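Local coordinates for protein PKS (Streptomyces albus, PDB 4OQJ) that probably catalyses carbon-carbon bond formation between acyl units as a ketosynthase of an "AT-less" type I polyketide synthase in the oxazolomycin pathway, at residues 55-65 against 224-232. Numbering follows the deposited sequence.
Sequences FSDEELRAAGV and ADQGEGYLH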
loop_
_atom_site.group_PDB
_atom_site.type_symbol
_atom_site.label_atom_id
_atom_site.label_comp_id
_atom_site.label_asym_id
_atom_site.label_seq_id
_atom_site.Cartn_x
_atom_site.Cartn_y
_atom_site.Cartn_z
ATOM N N PHE A 55 -1.290 -20.730 -31.067
ATOM C CA PHE A 55 -2.646 -21.279 -31.101
ATOM C C PHE A 55 -3.030 -21.677 -32.519
ATOM O O PHE A 55 -2.819 -20.914 -33.465
ATOM C CB PHE A 55 -3.666 -20.268 -30.575
ATOM C CG PHE A 55 -3.385 -19.770 -29.185
ATOM C CD1 PHE A 55 -3.372 -20.637 -28.111
ATOM C CD2 PHE A 55 -3.170 -18.418 -28.958
ATOM C CE1 PHE A 55 -3.132 -20.167 -26.826
ATOM C CE2 PHE A 55 -2.930 -17.941 -27.673
ATOM C CZ PHE A 55 -2.915 -18.821 -26.613
ATOM N N SER A 56 -3.601 -22.871 -32.659
ATOM C CA SER A 56 -4.138 -23.315 -33.941
ATOM C C SER A 56 -5.432 -22.573 -34.199
ATOM O O SER A 56 -6.067 -22.085 -33.261
ATOM C CB SER A 56 -4.393 -24.820 -33.931
ATOM O OG SER A 56 -5.391 -25.128 -32.969
ATOM N N ASP A 57 -5.828 -22.493 -35.463
ATOM C CA ASP A 57 -7.129 -21.937 -35.817
ATOM C C ASP A 57 -8.254 -22.693 -35.115
ATOM O O ASP A 57 -9.226 -22.083 -34.671
ATOM C CB ASP A 57 -7.350 -21.972 -37.335
ATOM C CG ASP A 57 -6.536 -20.925 -38.070
ATOM O OD1 ASP A 57 -6.098 -19.950 -37.425
ATOM O OD2 ASP A 57 -6.345 -21.076 -39.297
ATOM N N GLU A 58 -8.122 -24.014 -35.010
ATOM C CA GLU A 58 -9.118 -24.815 -34.303
ATOM C C GLU A 58 -9.267 -24.361 -32.848
ATOM O O GLU A 58 -10.383 -24.164 -32.364
ATOM C CB GLU A 58 -8.756 -26.302 -34.335
ATOM C CG GLU A 58 -9.775 -27.185 -33.611
ATOM C CD GLU A 58 -9.301 -28.609 -33.406
ATOM O OE1 GLU A 58 -8.178 -28.944 -33.845
ATOM O OE2 GLU A 58 -10.063 -29.401 -32.814
ATOM N N GLU A 59 -8.143 -24.209 -32.153
ATOM C CA GLU A 59 -8.162 -23.762 -30.759
ATOM C C GLU A 59 -8.776 -22.382 -30.624
ATOM O O GLU A 59 -9.518 -22.120 -29.682
ATOM C CB GLU A 59 -6.746 -23.749 -30.176
ATOM C CG GLU A 59 -6.159 -25.142 -29.992
ATOM C CD GLU A 59 -4.644 -25.149 -29.841
ATOM O OE1 GLU A 59 -3.958 -24.268 -30.415
ATOM O OE2 GLU A 59 -4.140 -26.054 -29.142
ATOM N N LEU A 60 -8.465 -21.495 -31.564
ATOM C CA LEU A 60 -9.000 -20.142 -31.513
ATOM C C LEU A 60 -10.515 -20.164 -31.749
ATOM O O LEU A 60 -11.268 -19.443 -31.093
ATOM C CB LEU A 60 -8.291 -19.251 -32.534
ATOM C CG LEU A 60 -6.822 -18.987 -32.177
ATOM C CD1 LEU A 60 -6.055 -18.427 -33.362
ATOM C CD2 LEU A 60 -6.715 -18.051 -30.977
ATOM N N ARG A 61 -10.963 -21.007 -32.665
ATOM C CA ARG A 61 -12.391 -21.135 -32.921
ATOM C C ARG A 61 -13.104 -21.690 -31.699
ATOM O O ARG A 61 -14.145 -21.175 -31.304
ATOM C CB ARG A 61 -12.637 -22.014 -34.140
ATOM C CG ARG A 61 -12.363 -21.272 -35.436
ATOM C CD ARG A 61 -12.217 -22.185 -36.625
ATOM N NE ARG A 61 -12.080 -21.390 -37.842
ATOM C CZ ARG A 61 -11.327 -21.719 -38.887
ATOM N NH1 ARG A 61 -10.627 -22.846 -38.900
ATOM N NH2 ARG A 61 -11.281 -20.909 -39.930
ATOM N N ALA A 62 -12.527 -22.728 -31.103
ATOM C CA ALA A 62 -13.044 -23.299 -29.863
ATOM C C ALA A 62 -13.212 -22.222 -28.807
ATOM O O ALA A 62 -14.156 -22.254 -28.023
ATOM C CB ALA A 62 -12.119 -24.392 -29.350
ATOM N N ALA A 63 -12.295 -21.262 -28.804
ATOM C CA ALA A 63 -12.301 -20.186 -27.825
ATOM C C ALA A 63 -13.241 -19.049 -28.225
ATOM O O ALA A 63 -13.253 -17.992 -27.589
ATOM C CB ALA A 63 -10.891 -19.653 -27.632
ATOM N N GLY A 64 -14.010 -19.259 -29.290
ATOM C CA GLY A 64 -14.988 -18.279 -29.730
ATOM C C GLY A 64 -14.414 -17.046 -30.409
ATOM O O GLY A 64 -15.050 -15.990 -30.427
ATOM N N VAL A 65 -13.217 -17.161 -30.972
ATOM C CA VAL A 65 -12.641 -16.052 -31.723
ATOM C C VAL A 65 -13.376 -15.927 -33.045
ATOM O O VAL A 65 -13.511 -16.902 -33.786
ATOM C CB VAL A 65 -11.127 -16.238 -31.969
ATOM C CG1 VAL A 65 -10.579 -15.132 -32.865
ATOM C CG2 VAL A 65 -10.372 -16.266 -30.643
ATOM N N ALA A 224 -9.128 -13.272 -18.112
ATOM C CA ALA A 224 -10.186 -14.268 -18.157
ATOM C C ALA A 224 -10.286 -14.878 -19.551
ATOM O O ALA A 224 -10.822 -15.968 -19.700
ATOM C CB ALA A 224 -11.523 -13.663 -17.743
ATOM N N ASP A 225 -9.777 -14.186 -20.570
ATOM C CA ASP A 225 -9.822 -14.722 -21.933
ATOM C C ASP A 225 -8.436 -15.117 -22.462
ATOM O O ASP A 225 -8.176 -15.044 -23.670
ATOM C CB ASP A 225 -10.491 -13.721 -22.893
ATOM C CG ASP A 225 -9.765 -12.384 -22.965
ATOM O OD1 ASP A 225 -8.616 -12.282 -22.477
ATOM O OD2 ASP A 225 -10.353 -11.426 -23.514
ATOM N N GLN A 226 -7.548 -15.562 -21.578
ATOM C CA GLN A 226 -6.276 -16.093 -22.058
ATOM C C GLN A 226 -6.627 -17.307 -22.911
ATOM O O GLN A 226 -7.688 -17.916 -22.728
ATOM C CB GLN A 226 -5.312 -16.455 -20.908
ATOM C CG GLN A 226 -5.814 -17.517 -19.949
ATOM C CD GLN A 226 -4.720 -18.083 -19.035
ATOM O OE1 GLN A 226 -3.562 -17.660 -19.068
ATOM N NE2 GLN A 226 -5.092 -19.057 -18.224
ATOM N N GLY A 227 -5.760 -17.639 -23.857
ATOM C CA GLY A 227 -6.017 -18.739 -24.768
ATOM C C GLY A 227 -6.449 -18.234 -26.128
ATOM O O GLY A 227 -6.599 -19.008 -27.070
ATOM N N GLU A 228 -6.663 -16.926 -26.215
ATOM C CA GLU A 228 -6.934 -16.259 -27.478
ATOM C C GLU A 228 -5.691 -15.493 -27.913
ATOM O O GLU A 228 -4.793 -15.226 -27.105
ATOM C CB GLU A 228 -8.123 -15.304 -27.348
ATOM C CG GLU A 228 -9.402 -15.962 -26.873
ATOM C CD GLU A 228 -10.551 -14.981 -26.765
ATOM O OE1 GLU A 228 -10.374 -13.810 -27.163
ATOM O OE2 GLU A 228 -11.633 -15.379 -26.282
ATOM N N GLY A 229 -5.643 -15.125 -29.186
ATOM C CA GLY A 229 -4.562 -14.297 -29.682
ATOM C C GLY A 229 -4.881 -12.844 -29.408
ATOM O O GLY A 229 -5.720 -12.552 -28.565
ATOM N N TYR A 230 -4.240 -11.935 -30.137
ATOM C CA TYR A 230 -4.522 -10.512 -30.003
ATOM C C TYR A 230 -4.279 -9.805 -31.318
ATOM O O TYR A 230 -3.501 -10.268 -32.160
ATOM C CB TYR A 230 -3.663 -9.885 -28.911
ATOM C CG TYR A 230 -2.174 -9.975 -29.172
ATOM C CD1 TYR A 230 -1.468 -11.102 -28.824
ATOM C CD2 TYR A 230 -1.477 -8.923 -29.752
ATOM C CE1 TYR A 230 -0.124 -11.193 -29.049
ATOM C CE2 TYR A 230 -0.122 -9.009 -29.978
ATOM C CZ TYR A 230 0.548 -10.146 -29.621
ATOM O OH TYR A 230 1.898 -10.268 -29.839
ATOM N N LEU A 231 -4.965 -8.683 -31.498
ATOM C CA LEU A 231 -4.805 -7.884 -32.698
ATOM C C LEU A 231 -3.663 -6.906 -32.466
ATOM O O LEU A 231 -3.557 -6.294 -31.395
ATOM C CB LEU A 231 -6.100 -7.158 -33.039
ATOM C CG LEU A 231 -6.253 -6.660 -34.471
ATOM C CD1 LEU A 231 -6.298 -7.814 -35.455
ATOM C CD2 LEU A 231 -7.511 -5.821 -34.583
ATOM N N HIS A 232 -2.784 -6.795 -33.452
ATOM C CA HIS A 232 -1.639 -5.915 -33.330
ATOM C C HIS A 232 -2.075 -4.496 -33.687
ATOM O O HIS A 232 -2.718 -4.290 -34.721
ATOM C CB HIS A 232 -0.487 -6.378 -34.228
ATOM C CG HIS A 232 0.702 -5.473 -34.179
ATOM N ND1 HIS A 232 1.036 -4.618 -35.210
ATOM C CD2 HIS A 232 1.620 -5.266 -33.208
ATOM C CE1 HIS A 232 2.117 -3.935 -34.879
ATOM N NE2 HIS A 232 2.493 -4.310 -33.667
#
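Phe55 lays one face of its ring against the Gly227 peptide: Gly227 O sits 3.5 Å above the ring plane, over its centre, and CZ lies 3.6 Å from Gly227 CA. With CG anti to the carbonyl carbon (chi1 -57°), the ring reaches from the residue before the N-cap over to the Gly227-Gly229 backbone. Its CE2 comes obliquely to Glu228 O at 3.3 Å. Gly227 is the third residue of a type II beta turn from Asp225 to Glu228; positive phi (103°) and the preceding carbonyl oxygen, not the ring, account for the glycine.

Aliphatic side chains supply most of the rest. Leu60 offers a single methyl, CD2, to the backbone at the end of the turn, 3.6 Å from Gly229 N and close to Glu228 CA. Glu228 starts away from the helix, but its extended chain slides past Val65 in the opposite direction, CG 3.9 Å from Val65 CG2 and against Ala63 CB. Its carboxylate finds no donor across the contact: OE2 stands 3.3 Å from Ala63 O, acceptor facing acceptor, which would tend to raise its proton affinity.

No hydrogen bond joins the segments, but the helix is secured at both ends. Ser56 and Glu59 form a capping box: Glu59 N donates to Ser56 OG and Ser56 N to Glu59 OE1 (2.7 Å). A Schellman motif with Gly64 as C-prime closes the other end through Val65 N to Leu60 O.

Both segments flank strand 75-79, the middle of a small antiparallel sheet whose outer strands are 53-54 and 230-231: Phe55 bonds through its backbone to Lys77, and Tyr230 to Val76. Leu60 and Val65 also pack on Leu70 of helix 67-71, joining this peripheral sheet and its two short helices within the ketosynthase.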